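Local coordinates for protein apical membrane antigen 1 (Babesia divergens, PDB 4APM) that probably takes part in host-cell invasion as a calcium-binding surface antigen of the parasite's moving junction, at residues 124-134 / 203-214. Numbering follows the deposited sequence.
Sequences NDVANCAEYAG and YYGSSRVDKKWE. With ACT (acetate ion), chain C.
Val-126 wedges between the rings of Trp-213 and Tyr-203. Its CB meets Trp-213 CZ2 at 3.5 Å. CG1, anti to the backbone N (chi1 168°), lies over one face of the indole, on its five-membered ring, in a CH-pi contact. CG2, the other methyl, sits over the centre of the Tyr-203 ring, 3.7 Å from its centroid, also a CH-pi contact. CG2 also touches Trp-213 CZ2 and, at 3.4 Å, OXT of an acetate ion, probably from the crystallisation liquor, to which Val-126 N makes a weak hydrogen bond.

At the indole edge, Trp-213 NE1 donates to Asn-124 OD1 at 2.7 Å, with the amide and ring planes 69° apart. The same oxygen accepts from Ala-127 N at 2.9 Å, nearly along the C=O direction. Asn-124 therefore caps helix 125-134 and ties it to Trp-213 with one atom.

Ala-130 CB packs on Val-209 CB at 3.8 Å. Lys-211 NZ forms a salt bridge with Glu-131 OE1 at 3.0 Å; the hydrogen bond in it is weak.

In this AMA1 ectodomain, helix 125-134 packs against strands 202-205 and 150-153 of an antiparallel sheet, with Val-126 on Tyr-152 and Ala-130 on Phe-150. The Cys-129 to Cys-159 disulfide fastens it to strand 158-161.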
ATOM      1  N   ASN A 124     -16.363   6.550   7.454  1.00 22.93           N
ATOM      2  CA  ASN A 124     -16.467   6.395   6.008  1.00 25.71           C
ATOM      3  C   ASN A 124     -16.851   4.978   5.641  1.00 25.22           C
ATOM      4  O   ASN A 124     -16.967   4.114   6.522  1.00 27.86           O
ATOM      5  CB  ASN A 124     -15.220   6.863   5.256  1.00 25.42           C
ATOM      6  CG  ASN A 124     -13.946   6.210   5.744  1.00 29.61           C
ATOM      7  OD1 ASN A 124     -13.892   4.998   5.975  1.00 26.52           O
ATOM      8  ND2 ASN A 124     -12.876   7.011   5.830  1.00 28.44           N
ATOM      9  N   ASP A 125     -17.106   4.744   4.357  1.00 25.50           N
ATOM     10  CA  ASP A 125     -17.605   3.446   3.914  1.00 24.17           C
ATOM     11  C   ASP A 125     -16.652   2.266   4.216  1.00 25.43           C
ATOM     12  O   ASP A 125     -17.085   1.195   4.684  1.00 25.66           O
ATOM     13  CB  ASP A 125     -17.963   3.497   2.439  1.00 25.26           C
ATOM     14  CG  ASP A 125     -19.061   4.531   2.135  1.00 30.12           C
ATOM     15  OD1 ASP A 125     -19.920   4.787   3.013  1.00 27.17           O
ATOM     16  OD2 ASP A 125     -19.029   5.126   1.034  1.00 30.33           O
ATOM     17  N   VAL A 126     -15.366   2.464   3.956  1.00 21.79           N
ATOM     18  CA  VAL A 126     -14.396   1.451   4.245  1.00 22.50           C
ATOM     19  C   VAL A 126     -14.368   1.165   5.751  1.00 24.87           C
ATOM     20  O   VAL A 126     -14.429   0.011   6.156  1.00 25.38           O
ATOM     21  CB  VAL A 126     -12.985   1.833   3.721  1.00 23.08           C
ATOM     22  CG1 VAL A 126     -11.932   0.894   4.293  1.00 17.27           C
ATOM     23  CG2 VAL A 126     -12.974   1.829   2.187  1.00 20.46           C
ATOM     24  N   ALA A 127     -14.373   2.211   6.570  1.00 23.80           N
ATOM     25  CA  ALA A 127     -14.433   2.020   8.025  1.00 24.28           C
ATOM     26  C   ALA A 127     -15.737   1.324   8.459  1.00 24.33           C
ATOM     27  O   ALA A 127     -15.719   0.405   9.257  1.00 22.76           O
ATOM     28  CB  ALA A 127     -14.254   3.339   8.754  1.00 22.80           C
ATOM     29  N   ASN A 128     -16.861   1.703   7.866  1.00 23.26           N
ATOM     30  CA  ASN A 128     -18.101   1.059   8.225  1.00 23.16           C
ATOM     31  C   ASN A 128     -18.062  -0.452   7.926  1.00 23.67           C
ATOM     32  O   ASN A 128     -18.522  -1.273   8.732  1.00 24.32           O
ATOM     33  CB  ASN A 128     -19.291   1.729   7.525  1.00 20.40           C
ATOM     34  CG  ASN A 128     -19.561   3.105   8.046  1.00 23.53           C
ATOM     35  OD1 ASN A 128     -18.931   3.554   9.033  1.00 22.54           O
ATOM     36  ND2 ASN A 128     -20.512   3.818   7.390  1.00 22.94           N
ATOM     37  N   CYS A 129     -17.496  -0.796   6.773  1.00 22.76           N
ATOM     38  CA  CYS A 129     -17.411  -2.158   6.339  1.00 25.32           C
ATOM     39  C   CYS A 129     -16.543  -2.975   7.321  1.00 25.60           C
ATOM     40  O   CYS A 129     -16.905  -4.090   7.712  1.00 25.04           O
ATOM     41  CB  CYS A 129     -16.883  -2.207   4.888  1.00 24.87           C
ATOM     42  SG  CYS A 129     -16.963  -3.840   4.105  1.00 34.15           S
ATOM     43  N   ALA A 130     -15.466  -2.364   7.798  1.00 25.92           N
ATOM     44  CA  ALA A 130     -14.533  -3.024   8.736  1.00 29.42           C
ATOM     45  C   ALA A 130     -15.211  -3.261  10.082  1.00 27.16           C
ATOM     46  O   ALA A 130     -15.086  -4.333  10.660  1.00 27.99           O
ATOM     47  CB  ALA A 130     -13.276  -2.179   8.931  1.00 23.60           C
ATOM     48  N   GLU A 131     -15.933  -2.253  10.557  1.00 26.47           N
ATOM     49  CA  GLU A 131     -16.660  -2.346  11.829  1.00 28.16           C
ATOM     50  C   GLU A 131     -17.780  -3.382  11.698  1.00 30.11           C
ATOM     51  O   GLU A 131     -18.029  -4.183  12.589  1.00 30.96           O
ATOM     52  CB  GLU A 131     -17.234  -0.968  12.198  1.00 27.80           C
ATOM     53  CG  GLU A 131     -17.899  -0.894  13.579  1.00 30.99           C
ATOM     54  CD  GLU A 131     -18.341   0.514  13.935  0.70 26.00           C
ATOM     55  OE1 GLU A 131     -17.950   1.455  13.223  0.70 25.71           O
ATOM     56  OE2 GLU A 131     -19.077   0.688  14.928  0.70 29.66           O
ATOM     57  N   TYR A 132     -18.388  -3.439  10.532  1.00 29.91           N
ATOM     58  CA  TYR A 132     -19.441  -4.391  10.330  1.00 30.10           C
ATOM     59  C   TYR A 132     -18.874  -5.826  10.366  1.00 30.27           C
ATOM     60  O   TYR A 132     -19.449  -6.716  10.994  1.00 28.10           O
ATOM     61  CB  TYR A 132     -20.139  -4.091   9.005  1.00 29.64           C
ATOM     62  CG  TYR A 132     -21.211  -5.084   8.652  1.00 29.83           C
ATOM     63  CD1 TYR A 132     -22.396  -5.138   9.377  1.00 30.59           C
ATOM     64  CD2 TYR A 132     -21.059  -5.936   7.567  1.00 27.04           C
ATOM     65  CE1 TYR A 132     -23.389  -6.044   9.051  1.00 30.77           C
ATOM     66  CE2 TYR A 132     -22.042  -6.836   7.231  1.00 28.48           C
ATOM     67  CZ  TYR A 132     -23.219  -6.871   7.971  1.00 31.28           C
ATOM     68  OH  TYR A 132     -24.215  -7.772   7.650  1.00 31.63           O
ATOM     69  N   ALA A 133     -17.743  -6.040   9.694  1.00 27.78           N
ATOM     70  CA  ALA A 133     -17.045  -7.318   9.776  1.00 26.92           C
ATOM     71  C   ALA A 133     -16.704  -7.650  11.247  1.00 28.57           C
ATOM     72  O   ALA A 133     -16.805  -8.809  11.668  1.00 27.77           O
ATOM     73  CB  ALA A 133     -15.779  -7.293   8.910  1.00 25.87           C
ATOM     74  N   GLY A 134     -16.358  -6.623  12.026  1.00 26.01           N
ATOM     75  CA  GLY A 134     -16.047  -6.783  13.445  1.00 27.44           C
ATOM     76  C   GLY A 134     -17.199  -7.160  14.374  1.00 29.18           C
ATOM     77  O   GLY A 134     -16.963  -7.605  15.493  1.00 26.46           O
ATOM     78  N   TYR A 203     -11.091  -2.724  -1.630  1.00 24.36           N
ATOM     79  CA  TYR A 203     -10.292  -2.625  -0.413  1.00 22.54           C
ATOM     80  C   TYR A 203     -10.421  -3.922   0.367  1.00 21.99           C
ATOM     81  O   TYR A 203     -11.497  -4.228   0.873  1.00 21.26           O
ATOM     82  CB  TYR A 203     -10.822  -1.507   0.471  1.00 23.50           C
ATOM     83  CG  TYR A 203     -10.722  -0.138  -0.122  1.00 25.74           C
ATOM     84  CD1 TYR A 203     -11.585   0.275  -1.138  1.00 19.61           C
ATOM     85  CD2 TYR A 203      -9.775   0.761   0.358  1.00 26.84           C
ATOM     86  CE1 TYR A 203     -11.481   1.518  -1.677  1.00 21.49           C
ATOM     87  CE2 TYR A 203      -9.688   2.026  -0.146  1.00 25.24           C
ATOM     88  CZ  TYR A 203     -10.552   2.398  -1.164  1.00 26.31           C
ATOM     89  OH  TYR A 203     -10.433   3.655  -1.680  1.00 29.28           O
ATOM     90  N   TYR A 204      -9.334  -4.677   0.459  1.00 21.37           N
ATOM     91  CA  TYR A 204      -9.274  -5.866   1.324  1.00 21.11           C
ATOM     92  C   TYR A 204      -8.777  -5.441   2.702  1.00 23.13           C
ATOM     93  O   TYR A 204      -7.773  -4.740   2.826  1.00 24.16           O
ATOM     94  CB  TYR A 204      -8.305  -6.891   0.727  1.00 20.97           C
ATOM     95  CG  TYR A 204      -8.284  -8.247   1.418  1.00 20.48           C
ATOM     96  CD1 TYR A 204      -7.554  -8.450   2.592  1.00 19.90           C
ATOM     97  CD2 TYR A 204      -8.961  -9.332   0.872  1.00 22.26           C
ATOM     98  CE1 TYR A 204      -7.520  -9.701   3.206  1.00 23.98           C
ATOM     99  CE2 TYR A 204      -8.957 -10.581   1.489  1.00 23.71           C
ATOM    100  CZ  TYR A 204      -8.237 -10.756   2.656  1.00 22.83           C
ATOM    101  OH  TYR A 204      -8.211 -11.969   3.260  1.00 25.26           O
ATOM    102  N   GLY A 205      -9.439  -5.890   3.752  1.00 26.54           N
ATOM    103  CA  GLY A 205      -8.943  -5.555   5.069  1.00 23.99           C
ATOM    104  C   GLY A 205      -9.481  -6.451   6.141  1.00 27.62           C
ATOM    105  O   GLY A 205     -10.258  -7.379   5.874  1.00 27.58           O
ATOM    106  N   SER A 206      -9.108  -6.123   7.372  1.00 24.19           N
ATOM    107  CA  SER A 206      -9.511  -6.872   8.512  1.00 24.14           C
ATOM    108  C   SER A 206     -10.407  -5.973   9.335  1.00 22.96           C
ATOM    109  O   SER A 206     -10.434  -4.774   9.132  1.00 22.23           O
ATOM    110  CB  SER A 206      -8.267  -7.252   9.329  1.00 22.74           C
ATOM    111  OG  SER A 206      -7.997  -6.252  10.286  1.00 22.42           O
ATOM    112  N   SER A 207     -11.034  -6.534  10.355  1.00 25.09           N
ATOM    113  CA  SER A 207     -11.948  -5.764  11.196  1.00 25.40           C
ATOM    114  C   SER A 207     -11.217  -4.760  12.091  1.00 27.02           C
ATOM    115  O   SER A 207     -11.844  -3.987  12.791  1.00 29.34           O
ATOM    116  CB  SER A 207     -12.769  -6.706  12.039  1.00 26.87           C
ATOM    117  OG  SER A 207     -11.940  -7.322  13.013  1.00 33.85           O
ATOM    118  N   ARG A 208      -9.891  -4.735  12.030  1.00 27.15           N
ATOM    119  CA  ARG A 208      -9.135  -3.812  12.849  1.00 27.11           C
ATOM    120  C   ARG A 208      -8.667  -2.580  12.108  1.00 27.64           C
ATOM    121  O   ARG A 208      -7.851  -1.823  12.606  1.00 28.40           O
ATOM    122  CB  ARG A 208      -7.980  -4.539  13.498  1.00 32.53           C
ATOM    123  CG  ARG A 208      -8.519  -5.473  14.550  1.00 37.35           C
ATOM    124  CD  ARG A 208      -7.509  -6.437  15.093  1.00 42.18           C
ATOM    125  NE  ARG A 208      -8.261  -7.480  15.779  1.00 55.06           N
ATOM    126  CZ  ARG A 208      -7.726  -8.423  16.541  1.00 55.86           C
ATOM    127  NH1 ARG A 208      -6.410  -8.467  16.738  1.00 54.74           N
ATOM    128  NH2 ARG A 208      -8.521  -9.301  17.131  1.00 58.90           N
ATOM    129  N   VAL A 209      -9.217  -2.365  10.923  1.00 28.29           N
ATOM    130  CA  VAL A 209      -8.895  -1.192  10.142  1.00 25.89           C
ATOM    131  C   VAL A 209      -9.165   0.073  10.939  1.00 30.24           C
ATOM    132  O   VAL A 209     -10.246   0.253  11.516  1.00 30.42           O
ATOM    133  CB  VAL A 209      -9.622  -1.217   8.783  1.00 26.33           C
ATOM    134  CG1 VAL A 209      -9.716   0.192   8.168  1.00 23.13           C
ATOM    135  CG2 VAL A 209      -8.895  -2.207   7.858  1.00 22.48           C
ATOM    136  N   ASP A 210      -8.106   0.857  11.086  1.00 30.54           N
ATOM    137  CA  ASP A 210      -8.143   2.204  11.637  1.00 32.11           C
ATOM    138  C   ASP A 210      -9.345   3.027  11.079  1.00 34.36           C
ATOM    139  O   ASP A 210      -9.492   3.168   9.854  1.00 32.90           O
ATOM    140  CB  ASP A 210      -6.784   2.879  11.300  1.00 29.50           C
ATOM    141  CG  ASP A 210      -6.529   4.125  12.120  1.00 32.36           C
ATOM    142  OD1 ASP A 210      -7.500   4.646  12.713  1.00 31.54           O
ATOM    143  OD2 ASP A 210      -5.366   4.584  12.175  1.00 29.32           O
ATOM    144  N   LYS A 211     -10.206   3.548  11.966  1.00 34.15           N
ATOM    145  CA  LYS A 211     -11.266   4.474  11.559  1.00 32.38           C
ATOM    146  C   LYS A 211     -10.666   5.628  10.764  1.00 31.86           C
ATOM    147  O   LYS A 211     -11.327   6.235   9.898  1.00 31.21           O
ATOM    148  CB  LYS A 211     -12.019   5.080  12.765  1.00 36.75           C
ATOM    149  CG  LYS A 211     -12.241   4.187  13.979  1.00 42.31           C
ATOM    150  CD  LYS A 211     -13.044   2.954  13.646  1.00 48.97           C
ATOM    151  CE  LYS A 211     -14.476   3.029  14.145  1.00 45.40           C
ATOM    152  NZ  LYS A 211     -15.065   1.669  13.982  1.00 40.31           N
ATOM    153  N   LYS A 212      -9.437   5.980  11.106  1.00 28.18           N
ATOM    154  CA  LYS A 212      -8.764   7.077  10.446  1.00 30.43           C
ATOM    155  C   LYS A 212      -7.748   6.554   9.423  1.00 31.88           C
ATOM    156  O   LYS A 212      -6.739   7.204   9.151  1.00 31.36           O
ATOM    157  CB  LYS A 212      -8.122   8.006  11.472  1.00 30.30           C
ATOM    158  CG  LYS A 212      -9.161   8.750  12.310  1.00 38.38           C
ATOM    159  CD  LYS A 212      -8.700   8.988  13.744  1.00 48.56           C
ATOM    160  CE  LYS A 212      -7.901  10.284  13.880  1.00 56.91           C
ATOM    161  NZ  LYS A 212      -7.507  10.578  15.297  1.00 57.81           N
ATOM    162  N   TRP A 213      -8.046   5.395   8.828  1.00 28.67           N
ATOM    163  CA  TRP A 213      -7.171   4.814   7.802  1.00 27.54           C
ATOM    164  C   TRP A 213      -6.706   5.830   6.782  1.00 26.22           C
ATOM    165  O   TRP A 213      -5.522   5.897   6.459  1.00 26.25           O
ATOM    166  CB  TRP A 213      -7.833   3.608   7.120  1.00 23.17           C
ATOM    167  CG  TRP A 213      -9.092   3.944   6.348  1.00 22.00           C
ATOM    168  CD1 TRP A 213     -10.391   3.929   6.810  1.00 21.51           C
ATOM    169  CD2 TRP A 213      -9.200   4.224   4.911  1.00 24.56           C
ATOM    170  NE1 TRP A 213     -11.265   4.246   5.807  1.00 26.42           N
ATOM    171  CE2 TRP A 213     -10.610   4.419   4.638  1.00 25.45           C
ATOM    172  CE3 TRP A 213      -8.283   4.337   3.860  1.00 22.08           C
ATOM    173  CZ2 TRP A 213     -11.077   4.744   3.372  1.00 27.54           C
ATOM    174  CZ3 TRP A 213      -8.751   4.705   2.606  1.00 24.47           C
ATOM    175  CH2 TRP A 213     -10.123   4.899   2.361  1.00 24.78           C
ATOM    176  N   GLU A 214      -7.609   6.712   6.371  1.00 29.90           N
ATOM    177  CA  GLU A 214      -7.315   7.668   5.314  1.00 32.45           C
ATOM    178  C   GLU A 214      -6.225   8.656   5.640  1.00 28.33           C
ATOM    179  O   GLU A 214      -5.529   9.094   4.756  1.00 31.30           O
ATOM    180  CB  GLU A 214      -8.558   8.415   4.897  1.00 36.87           C
ATOM    181  CG  GLU A 214      -9.132   7.901   3.605  1.00 45.41           C
ATOM    182  CD  GLU A 214      -9.906   8.972   2.863  1.00 59.83           C
ATOM    183  OE1 GLU A 214     -11.009   9.356   3.339  1.00 47.17           O
ATOM    184  OE2 GLU A 214      -9.389   9.440   1.817  1.00 58.71           O
TER
HETATM  185  C   ACT C1512     -14.054   5.228   0.777  1.00 55.51           C
HETATM  186  O   ACT C1512     -13.279   6.162   0.445  1.00 58.25           O
HETATM  187  OXT ACT C1512     -14.368   4.967   1.980  1.00 44.46           O
HETATM  188  CH3 ACT C1512     -14.625   4.406  -0.334  1.00 43.84           C
HETATM  189  O   HOH W   1     -14.145   6.622   9.352  1.00 27.25           O
HETATM  190  O   HOH W   2     -10.264   7.188   7.258  1.00 28.79           O
HETATM  191  O   HOH W   3     -13.910   0.842  11.421  1.00 39.48           O